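Local coordinates for methyl-accepting chemotaxis protein (Campylobacter jejuni, PDB 6W3O) that probably senses chemoeffectors as part of a chemotaxis receptor, binding an isoleucine-like amino acid in its PDC (Cache-type) sensor domain, at residues A[74-79]-A[159-164]; A[126-131]-A[140-145]; A[90-95]-A[133-138]. All coordinates share one frame; numbering follows the deposited sequence.

Contact 1 (A[74-79]-A[159-164]). With NA (sodium ion), chain G; SKG (4-methylisoleucine), chain C; SO4 (sulfate ion), chain D.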
loop_
_atom_site.group_PDB
_atom_site.type_symbol
_atom_site.label_atom_id
_atom_site.label_comp_id
_atom_site.label_asym_id
_atom_site.label_seq_id
_atom_site.Cartn_x
_atom_site.Cartn_y
_atom_site.Cartn_z
ATOM N N HIS A 74 6.852 9.305 15.137
ATOM C CA HIS A 74 7.691 10.398 14.666
ATOM C C HIS A 74 8.788 9.922 13.729
ATOM O O HIS A 74 9.101 10.588 12.737
ATOM C CB HIS A 74 8.317 11.094 15.841
ATOM C CG HIS A 74 7.375 11.910 16.651
ATOM N ND1 HIS A 74 7.677 12.302 17.929
ATOM C CD2 HIS A 74 6.170 12.442 16.358
ATOM C CE1 HIS A 74 6.689 13.061 18.380
ATOM N NE2 HIS A 74 5.761 13.173 17.451
ATOM N N SER A 75 9.384 8.771 14.023
ATOM C CA SER A 75 10.514 8.296 13.255
ATOM C C SER A 75 10.204 8.171 11.773
ATOM O O SER A 75 11.079 8.418 10.936
ATOM C CB SER A 75 11.034 7.032 13.888
ATOM O OG SER A 75 10.222 5.964 13.606
ATOM N N ILE A 76 8.973 7.755 11.469
ATOM C CA ILE A 76 8.534 7.476 10.108
ATOM C C ILE A 76 7.489 8.485 9.598
ATOM O O ILE A 76 7.054 8.397 8.442
ATOM C CB ILE A 76 8.035 6.002 9.972
ATOM C CG1 ILE A 76 8.223 5.444 8.532
ATOM C CG2 ILE A 76 6.592 5.862 10.458
ATOM C CD1 ILE A 76 7.981 3.948 8.354
ATOM N N ASN A 77 7.123 9.469 10.430
ATOM C CA ASN A 77 6.034 10.389 10.111
ATOM C C ASN A 77 4.747 9.662 9.763
ATOM O O ASN A 77 4.082 9.997 8.798
ATOM C CB ASN A 77 6.440 11.392 9.016
ATOM C CG ASN A 77 5.472 12.529 8.915
ATOM O OD1 ASN A 77 4.879 12.957 9.925
ATOM N ND2 ASN A 77 5.334 13.062 7.702
ATOM N N ALA A 78 4.385 8.659 10.559
ATOM C CA ALA A 78 3.095 8.002 10.396
ATOM C C ALA A 78 1.999 8.933 10.897
ATOM O O ALA A 78 2.240 9.881 11.655
ATOM C CB ALA A 78 3.052 6.710 11.187
ATOM N N LEU A 79 0.783 8.673 10.444
ATOM C CA LEU A 79 -0.361 9.503 10.837
ATOM C C LEU A 79 -0.853 9.132 12.243
ATOM O O LEU A 79 -1.112 10.008 13.053
ATOM C CB LEU A 79 -1.480 9.370 9.806
ATOM C CG LEU A 79 -2.560 10.417 9.978
ATOM C CD1 LEU A 79 -1.975 11.792 9.554
ATOM C CD2 LEU A 79 -3.764 10.014 9.129
ATOM N N VAL A 159 -0.628 0.740 12.578
ATOM C CA VAL A 159 0.196 1.815 12.029
ATOM C C VAL A 159 -0.496 2.325 10.783
ATOM O O VAL A 159 -0.761 1.559 9.848
ATOM C CB VAL A 159 1.615 1.309 11.681
ATOM C CG1 VAL A 159 2.394 2.408 10.990
ATOM C CG2 VAL A 159 2.325 0.807 12.899
ATOM N N ASP A 160 -0.869 3.618 10.782
ATOM C CA ASP A 160 -1.528 4.223 9.628
ATOM C C ASP A 160 -0.560 5.119 8.872
ATOM O O ASP A 160 -0.020 6.086 9.426
ATOM C CB ASP A 160 -2.708 5.116 10.099
ATOM C CG ASP A 160 -3.831 4.378 10.783
ATOM O OD1 ASP A 160 -3.888 3.134 10.710
ATOM O OD2 ASP A 160 -4.633 5.089 11.445
ATOM N N ILE A 161 -0.355 4.784 7.600
ATOM C CA ILE A 161 0.486 5.548 6.720
ATOM C C ILE A 161 -0.408 6.199 5.657
ATOM O O ILE A 161 -1.216 5.526 5.050
ATOM C CB ILE A 161 1.503 4.634 6.017
ATOM C CG1 ILE A 161 2.318 3.835 7.050
ATOM C CG2 ILE A 161 2.424 5.460 5.110
ATOM C CD1 ILE A 161 3.165 4.680 7.975
ATOM N N PRO A 162 -0.262 7.522 5.401
ATOM C CA PRO A 162 -1.100 8.129 4.372
ATOM C C PRO A 162 -0.928 7.439 3.025
ATOM O O PRO A 162 0.215 7.182 2.583
ATOM C CB PRO A 162 -0.561 9.572 4.303
ATOM C CG PRO A 162 -0.012 9.847 5.676
ATOM C CD PRO A 162 0.614 8.517 6.041
ATOM N N SER A 163 -2.035 7.050 2.400
ATOM C CA SER A 163 -1.980 6.476 1.061
ATOM C C SER A 163 -1.372 7.401 0.023
ATOM O O SER A 163 -0.706 6.922 -0.908
ATOM C CB SER A 163 -3.336 5.953 0.599
ATOM O OG SER A 163 -4.246 6.959 0.725
ATOM N N GLU A 164 -1.462 8.704 0.272
ATOM C CA GLU A 164 -0.811 9.682 -0.591
ATOM C C GLU A 164 0.698 9.403 -0.676
ATOM O O GLU A 164 1.349 9.754 -1.676
ATOM C CB GLU A 164 -1.073 11.144 -0.116
ATOM C CG GLU A 164 -0.428 12.212 -0.987
ATOM C CD GLU A 164 -0.868 13.596 -0.587
ATOM O OE1 GLU A 164 -1.633 13.681 0.384
ATOM O OE2 GLU A 164 -0.495 14.587 -1.262
HETATM NA NA NA G . 11.624 4.766 11.477
HETATM N N SKG C . -7.265 4.334 11.389
HETATM C CA SKG C . -7.973 3.607 12.458
HETATM C C SKG C . -9.433 3.545 12.006
HETATM O O SKG C . -9.948 4.511 11.389
HETATM C CB SKG C . -7.719 4.316 13.805
HETATM C CG SKG C . -8.320 3.476 14.950
HETATM C CD1 SKG C . -7.517 3.782 16.216
HETATM C CD2 SKG C . -9.837 3.798 15.139
HETATM O OXT SKG C . -10.121 2.521 12.255
HETATM C CAE SKG C . -8.114 5.789 13.833
HETATM S S SO4 D . 3.115 15.714 17.039
HETATM O O1 SO4 D . 2.785 15.109 15.707
HETATM O O2 SO4 D . 1.878 16.407 17.481
HETATM O O3 SO4 D . 3.483 14.593 17.957
HETATM O O4 SO4 D . 4.159 16.775 17.014
#
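Asp160 OD2 is gripped by two donors, the amino group of bound 4-methylisoleucine and Asn80 ND2, while the backbone of the same residue receives Leu79 from the facing segment. The ligand N sits 2.7 Å from Asp160 OD2. The other oxygen, OD1, takes Thr142 OG1 and Tyr82 OH, so hydrogen bonds to both oxygens fix the rotation of the carboxylate. With CG anti to the residue's own carbonyl carbon (chi1 -64°), the acid group swings clear of the C=O that Leu79 uses. There Leu79 N donates to Asp160 O at 2.9 Å, the donor lying nearly end-on to the oxygen.

Apolar atoms flank this bond. The methyl of Ala78 rests against the same carbonyl, CB to Asp160 O 3.6 Å. Its second neighbour is Ile161, which leaves the strand pointing away from residues 74-79 but bends back at both side-chain torsions (chi1 -55°, chi2 -63°), bringing CD1 to 3.8 Å from Ala78 CB. Beyond the bond, Leu79 CB lies 4.4 Å from Pro162 CD.

A Schellman motif with Asn77 (positive phi) as its C-prime residue closes helix 58-76; the chain then runs into strand 80-84, the antiparallel neighbour of strand 152-162. On the last turn of the helix, His74 NE2 donates in the ring plane to O3 of a sulfate, probably from the crystallisation liquor, at 2.7 Å, and Ser75 OG lies 2.8 Å from a sodium ion.

Asp160 OD2 also lies close to Asp133 OD1, and the ligand nitrogen bonds to both; a positively charged amino group there would probably offset the repulsion between the two acids, consistent with a site for the alpha-amino group of an amino acid.

Contact 2 (A[126-131]-A[140-145]). With SKG (4-methylisoleucine), chain C.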
loop_
_atom_site.group_PDB
_atom_site.type_symbol
_atom_site.label_atom_id
_atom_site.label_comp_id
_atom_site.label_asym_id
_atom_site.label_seq_id
_atom_site.Cartn_x
_atom_site.Cartn_y
_atom_site.Cartn_z
ATOM N N PHE A 126 -1.222 -7.663 8.889
ATOM C CA PHE A 126 -2.344 -7.448 7.990
ATOM C C PHE A 126 -2.270 -6.057 7.386
ATOM O O PHE A 126 -1.950 -5.100 8.099
ATOM C CB PHE A 126 -3.671 -7.611 8.742
ATOM C CG PHE A 126 -4.873 -7.508 7.862
ATOM C CD1 PHE A 126 -5.154 -8.521 6.981
ATOM C CD2 PHE A 126 -5.622 -6.351 7.787
ATOM C CE1 PHE A 126 -6.209 -8.432 6.095
ATOM C CE2 PHE A 126 -6.704 -6.257 6.926
ATOM C CZ PHE A 126 -6.971 -7.277 6.055
ATOM N N VAL A 127 -2.495 -5.954 6.081
ATOM C CA VAL A 127 -2.446 -4.688 5.380
ATOM C C VAL A 127 -3.808 -4.395 4.790
ATOM O O VAL A 127 -4.341 -5.171 3.994
ATOM C CB VAL A 127 -1.393 -4.673 4.246
ATOM C CG1 VAL A 127 -1.295 -3.283 3.621
ATOM C CG2 VAL A 127 -0.055 -5.191 4.744
ATOM N N THR A 128 -4.424 -3.291 5.213
ATOM C CA THR A 128 -5.730 -2.935 4.724
ATOM C C THR A 128 -5.637 -2.285 3.338
ATOM O O THR A 128 -4.642 -1.693 2.984
ATOM C CB THR A 128 -6.459 -1.919 5.653
ATOM O OG1 THR A 128 -5.823 -0.644 5.569
ATOM C CG2 THR A 128 -6.520 -2.379 7.099
ATOM N N PRO A 129 -6.738 -2.342 2.570
ATOM C CA PRO A 129 -6.925 -1.380 1.494
ATOM C C PRO A 129 -6.934 0.023 2.059
ATOM O O PRO A 129 -7.215 0.222 3.244
ATOM C CB PRO A 129 -8.297 -1.746 0.920
ATOM C CG PRO A 129 -8.639 -3.105 1.474
ATOM C CD PRO A 129 -7.905 -3.213 2.770
ATOM N N ALA A 130 -6.697 1.021 1.221
ATOM C CA ALA A 130 -6.813 2.378 1.649
ATOM C C ALA A 130 -8.242 2.714 2.084
ATOM O O ALA A 130 -9.202 2.258 1.488
ATOM C CB ALA A 130 -6.379 3.339 0.564
ATOM N N TYR A 131 -8.352 3.512 3.129
ATOM C CA TYR A 131 -9.652 3.932 3.658
ATOM C C TYR A 131 -9.512 5.244 4.408
ATOM O O TYR A 131 -8.405 5.674 4.757
ATOM C CB TYR A 131 -10.284 2.849 4.548
ATOM C CG TYR A 131 -9.542 2.660 5.829
ATOM C CD1 TYR A 131 -8.385 1.882 5.891
ATOM C CD2 TYR A 131 -9.959 3.292 6.982
ATOM C CE1 TYR A 131 -7.707 1.748 7.089
ATOM C CE2 TYR A 131 -9.283 3.170 8.182
ATOM C CZ TYR A 131 -8.145 2.415 8.224
ATOM O OH TYR A 131 -7.420 2.341 9.411
ATOM N N VAL A 140 -5.657 6.401 4.489
ATOM C CA VAL A 140 -4.518 5.664 5.076
ATOM C C VAL A 140 -4.530 4.234 4.616
ATOM O O VAL A 140 -5.585 3.678 4.267
ATOM C CB VAL A 140 -4.503 5.710 6.606
ATOM C CG1 VAL A 140 -4.335 7.147 7.094
ATOM C CG2 VAL A 140 -5.730 5.059 7.189
ATOM N N ILE A 141 -3.335 3.635 4.608
ATOM C CA ILE A 141 -3.164 2.197 4.581
ATOM C C ILE A 141 -2.701 1.806 5.997
ATOM O O ILE A 141 -1.789 2.458 6.534
ATOM C CB ILE A 141 -2.079 1.853 3.562
ATOM C CG1 ILE A 141 -2.560 2.178 2.144
ATOM C CG2 ILE A 141 -1.723 0.389 3.653
ATOM C CD1 ILE A 141 -1.461 2.238 1.105
ATOM N N THR A 142 -3.386 0.821 6.574
ATOM C CA THR A 142 -3.100 0.382 7.923
ATOM C C THR A 142 -2.372 -0.950 7.878
ATOM O O THR A 142 -2.758 -1.881 7.166
ATOM C CB THR A 142 -4.386 0.302 8.754
ATOM O OG1 THR A 142 -4.948 1.607 8.849
ATOM C CG2 THR A 142 -4.114 -0.293 10.168
ATOM N N TYR A 143 -1.318 -1.016 8.675
ATOM C CA TYR A 143 -0.574 -2.251 8.942
ATOM C C TYR A 143 -0.892 -2.622 10.383
ATOM O O TYR A 143 -0.669 -1.832 11.283
ATOM C CB TYR A 143 0.934 -1.956 8.810
ATOM C CG TYR A 143 1.321 -1.439 7.470
ATOM C CD1 TYR A 143 1.143 -0.098 7.155
ATOM C CD2 TYR A 143 1.722 -2.305 6.454
ATOM C CE1 TYR A 143 1.395 0.370 5.878
ATOM C CE2 TYR A 143 1.939 -1.833 5.154
ATOM C CZ TYR A 143 1.795 -0.495 4.896
ATOM O OH TYR A 143 2.070 0.026 3.614
ATOM N N SER A 144 -1.462 -3.800 10.582
ATOM C CA SER A 144 -1.819 -4.241 11.920
ATOM C C SER A 144 -1.195 -5.565 12.271
ATOM O O SER A 144 -0.901 -6.397 11.405
ATOM C CB SER A 144 -3.313 -4.247 12.175
ATOM O OG SER A 144 -3.966 -5.131 11.314
ATOM N N LYS A 145 -1.008 -5.787 13.564
ATOM C CA LYS A 145 -0.299 -6.995 14.013
ATOM C C LYS A 145 -0.757 -7.301 15.458
ATOM O O LYS A 145 -0.671 -6.437 16.347
ATOM C CB LYS A 145 1.204 -6.740 14.005
ATOM C CG LYS A 145 2.066 -7.939 14.357
ATOM C CD LYS A 145 1.898 -9.048 13.360
ATOM C CE LYS A 145 3.115 -9.973 13.280
ATOM N NZ LYS A 145 3.159 -10.878 14.447
HETATM N N SKG C . -7.265 4.334 11.389
HETATM C CA SKG C . -7.973 3.607 12.458
HETATM C C SKG C . -9.433 3.545 12.006
HETATM O O SKG C . -9.948 4.511 11.389
HETATM C CB SKG C . -7.719 4.316 13.805
HETATM C CG SKG C . -8.320 3.476 14.950
HETATM C CD1 SKG C . -7.517 3.782 16.216
HETATM C CD2 SKG C . -9.837 3.798 15.139
HETATM O OXT SKG C . -10.121 2.521 12.255
HETATM C CAE SKG C . -8.114 5.789 13.833
HETATM O O HOH W 1 -4.300 -3.627 9.097
#
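The Tyr131 ring carries Val140 CG2 over one face, in a CH-pi contact 4.0 Å from the ring centroid, while Thr142 and the carboxylate end of bound 4-methylisoleucine lie at its edge. Ser144 OG lies at the edge of the Phe126 ring, near its plane. Tyr143 lies alongside Val127, pointing the same way, and its CD2 meets Val127 CG2 obliquely at 3.8 Å.

Tyr131 swings CG between its backbone N and carbonyl carbon (chi1 69°), which carries the ring across the neighbouring strand to Thr142. There the phenol donates, OH to Thr142 OG1 2.6 Å, and accepts from the amino group of the ligand, OH to ligand N 2.8 Å. Asp160, on strand 152-162, steadies the Thr142 hydroxyl that receives the phenol.

These two strands form an antiparallel beta hairpin at one border of the six-stranded sheet of the PDC sensor domain. Phe126 and Ser144 are a hydrogen-bonded pair, as are Tyr131 and Val140, but the register slips by one residue between Val127 and Tyr131. Thr128 spans the break: its N donates to Thr142 O at 2.9 Å, and its hydroxyl does what a backbone carbonyl would otherwise do, OG1 accepting from Thr142 N at 3.0 Å. The same OG1 donates to Pro129 O at 2.8 Å, from well above the carbonyl plane.

On the other face of the sheet from Tyr131, Val127 CG1 packs on Ile141 CG2. A water donates to Phe126 O and Ser144 OG, joining the strands beside their regular bonds; Ser144 OG is also bonded to Trp115 O of helix 114-119. Tyr143 OH reaches Asn36 ND2 on the long helix 4-48.

Contact 3 (A[90-95]-A[133-138]). With SKG (4-methylisoleucine), chain C.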
loop_
_atom_site.group_PDB
_atom_site.type_symbol
_atom_site.label_atom_id
_atom_site.label_comp_id
_atom_site.label_asym_id
_atom_site.label_seq_id
_atom_site.Cartn_x
_atom_site.Cartn_y
_atom_site.Cartn_z
ATOM N N VAL A 90 -8.363 1.782 22.984
ATOM C CA VAL A 90 -7.184 1.874 22.121
ATOM C C VAL A 90 -6.300 3.004 22.589
ATOM O O VAL A 90 -6.763 4.159 22.783
ATOM C CB VAL A 90 -7.557 2.028 20.626
ATOM C CG1 VAL A 90 -8.404 3.284 20.363
ATOM C CG2 VAL A 90 -6.319 2.072 19.756
ATOM N N LEU A 91 -5.022 2.671 22.773
ATOM C CA LEU A 91 -4.021 3.694 23.076
ATOM C C LEU A 91 -3.555 4.304 21.766
ATOM O O LEU A 91 -2.966 3.595 20.922
ATOM C CB LEU A 91 -2.842 3.100 23.829
ATOM C CG LEU A 91 -1.765 4.124 24.212
ATOM C CD1 LEU A 91 -2.269 5.153 25.249
ATOM C CD2 LEU A 91 -0.557 3.393 24.755
ATOM N N LEU A 92 -3.826 5.588 21.583
ATOM C CA LEU A 92 -3.649 6.249 20.283
ATOM C C LEU A 92 -2.626 7.359 20.347
ATOM O O LEU A 92 -2.797 8.337 21.091
ATOM C CB LEU A 92 -4.996 6.789 19.810
ATOM C CG LEU A 92 -5.015 7.639 18.539
ATOM C CD1 LEU A 92 -4.491 6.862 17.327
ATOM C CD2 LEU A 92 -6.408 8.149 18.286
ATOM N N SER A 93 -1.567 7.235 19.529
ATOM C CA SER A 93 -0.620 8.322 19.270
ATOM C C SER A 93 -0.927 8.909 17.902
ATOM O O SER A 93 -0.815 8.198 16.901
ATOM C CB SER A 93 0.823 7.805 19.317
ATOM O OG SER A 93 1.755 8.824 19.100
ATOM N N GLN A 94 -1.362 10.170 17.880
ATOM C CA GLN A 94 -1.884 10.742 16.635
ATOM C C GLN A 94 -1.144 11.952 16.317
ATOM O O GLN A 94 -0.760 12.738 17.191
ATOM C CB GLN A 94 -3.377 11.000 16.672
ATOM C CG GLN A 94 -3.825 11.969 17.705
ATOM C CD GLN A 94 -5.296 12.425 17.559
ATOM O OE1 GLN A 94 -6.169 11.899 18.217
ATOM N NE2 GLN A 94 -5.556 13.281 16.604
ATOM N N LYS A 95 -0.963 12.113 15.004
ATOM C CA LYS A 95 -0.383 13.338 14.497
ATOM C C LYS A 95 -1.234 14.539 14.880
ATOM O O LYS A 95 -2.475 14.477 14.881
ATOM C CB LYS A 95 -0.194 13.238 12.983
ATOM C CG LYS A 95 0.899 14.177 12.472
ATOM C CD LYS A 95 1.290 13.875 11.034
ATOM C CE LYS A 95 2.345 14.856 10.548
ATOM N NZ LYS A 95 2.490 14.760 9.071
ATOM N N ASP A 133 -9.433 7.501 7.355
ATOM C CA ASP A 133 -9.202 7.376 8.811
ATOM C C ASP A 133 -10.353 7.994 9.611
ATOM O O ASP A 133 -10.766 9.130 9.341
ATOM C CB ASP A 133 -7.924 8.121 9.178
ATOM C CG ASP A 133 -7.602 8.009 10.622
ATOM O OD1 ASP A 133 -7.467 6.906 11.076
ATOM O OD2 ASP A 133 -7.367 9.009 11.273
ATOM N N THR A 134 -10.767 7.302 10.658
ATOM C CA THR A 134 -11.864 7.751 11.515
ATOM C C THR A 134 -11.517 9.038 12.245
ATOM O O THR A 134 -12.381 9.879 12.457
ATOM C CB THR A 134 -12.124 6.681 12.603
ATOM O OG1 THR A 134 -12.420 5.429 11.980
ATOM C CG2 THR A 134 -13.264 7.096 13.482
ATOM N N VAL A 135 -10.275 9.168 12.711
ATOM C CA VAL A 135 -9.925 10.268 13.615
ATOM C C VAL A 135 -9.445 11.521 12.855
ATOM O O VAL A 135 -9.823 12.644 13.157
ATOM C CB VAL A 135 -8.903 9.790 14.646
ATOM C CG1 VAL A 135 -8.413 10.958 15.469
ATOM C CG2 VAL A 135 -9.552 8.764 15.563
ATOM N N LEU A 136 -8.592 11.330 11.872
ATOM C CA LEU A 136 -7.964 12.461 11.190
ATOM C C LEU A 136 -8.544 12.708 9.790
ATOM O O LEU A 136 -8.144 13.671 9.130
ATOM C CB LEU A 136 -6.438 12.312 11.152
ATOM C CG LEU A 136 -5.750 12.462 12.529
ATOM C CD1 LEU A 136 -4.261 12.208 12.453
ATOM C CD2 LEU A 136 -5.987 13.838 13.130
ATOM N N LYS A 137 -9.362 11.794 9.283
ATOM C CA LYS A 137 -10.035 12.000 7.976
ATOM C C LYS A 137 -9.001 12.251 6.878
ATOM O O LYS A 137 -9.161 13.126 6.009
ATOM C CB LYS A 137 -11.030 13.159 8.086
ATOM C CG LYS A 137 -12.093 12.913 9.131
ATOM C CD LYS A 137 -13.074 11.867 8.717
ATOM C CE LYS A 137 -14.195 11.737 9.728
ATOM N NZ LYS A 137 -15.054 10.636 9.239
ATOM N N GLN A 138 -8.005 11.385 6.866
ATOM C CA GLN A 138 -7.105 11.224 5.719
ATOM C C GLN A 138 -7.174 9.788 5.233
ATOM O O GLN A 138 -7.347 8.879 6.049
ATOM C CB GLN A 138 -5.676 11.622 6.077
ATOM C CG GLN A 138 -5.617 13.086 6.487
ATOM C CD GLN A 138 -4.255 13.529 6.894
ATOM O OE1 GLN A 138 -3.282 13.191 6.234
ATOM N NE2 GLN A 138 -4.191 14.400 7.902
HETATM N N SKG C . -7.265 4.334 11.389
HETATM C CA SKG C . -7.973 3.607 12.458
HETATM C C SKG C . -9.433 3.545 12.006
HETATM O O SKG C . -9.948 4.511 11.389
HETATM C CB SKG C . -7.719 4.316 13.805
HETATM C CG SKG C . -8.320 3.476 14.950
HETATM C CD1 SKG C . -7.517 3.782 16.216
HETATM C CD2 SKG C . -9.837 3.798 15.139
HETATM O OXT SKG C . -10.121 2.521 12.255
HETATM C CAE SKG C . -8.114 5.789 13.833
#
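No backbone bond joins residues 90-95 to 133-138: the nearest CA atoms, those of Lys95 and Leu136, stay 8.3 Å apart, and side chains span the gap. The second segment is the connection of the beta hairpin of strands 126-132 and 139-149; this loop lies against the end of strand 90-94, another strand of the same antiparallel sheet of the PDC domain. An Asx motif shapes it, Asp133 OD2 accepting from Leu136 N at 2.7 Å and more weakly from Val135 N, while Asp133 N bonds to Gln138 O.

From the strand, Gln94 makes the largest share of the contact, meeting Val135 and Leu136 of the loop. Its CG stands between the backbone N and carbonyl carbon (chi1 62°), and the chain then extends across Val135 at about a right angle. The amide meets two hydrophobic groups: OE1 lies 3.7 Å from Val135 CG1, and NE2 lies 3.5 Å from Leu136 CD2. The other methyl of Leu136, CD1, touches the backbone oxygen of Lys95. Val135 divides its branches, CG1 to Gln94 and CG2 toward the ligand, where it meets Leu92 CD2 at 4.2 Å and the ligand methyl CAE at 3.7 Å. The same valine thus touches both the strand and one methyl of 4-methylisoleucine.

Polar groups of residues 133-134 hold the amino acid end of the ligand. Asp133 OD1 accepts from the ligand N at 2.6 Å, while its other oxygen, OD2, takes the Asx bonds. One carboxylate oxygen of the ligand, O, is gripped twice by Thr134: by its backbone N, with an N-H...O angle of 163°, and by OG1 at 2.7 Å.

How the contacts relate
Contact 1 is buried and contact 2 partly so, whereas contact 3 lies at the surface, farther from the centre of the chain. Contacts 1 and 2 use neighbouring strands, 152-162 and 139-149, joined by the backbone bond between Ile141 and Ile161; contact 3 meets contact 1 where Lys95 is bonded to Leu79. Their chemistry follows their place: two short antiparallel ladders offset by one residue in contact 2, a single backbone bond with apolar neighbours in contact 1, and van der Waals contacts, with no hydrogen bond across, in contact 3. All three reach the ligand, its amino group being shared among Asp160, Tyr131 and Asp133, one from each contact.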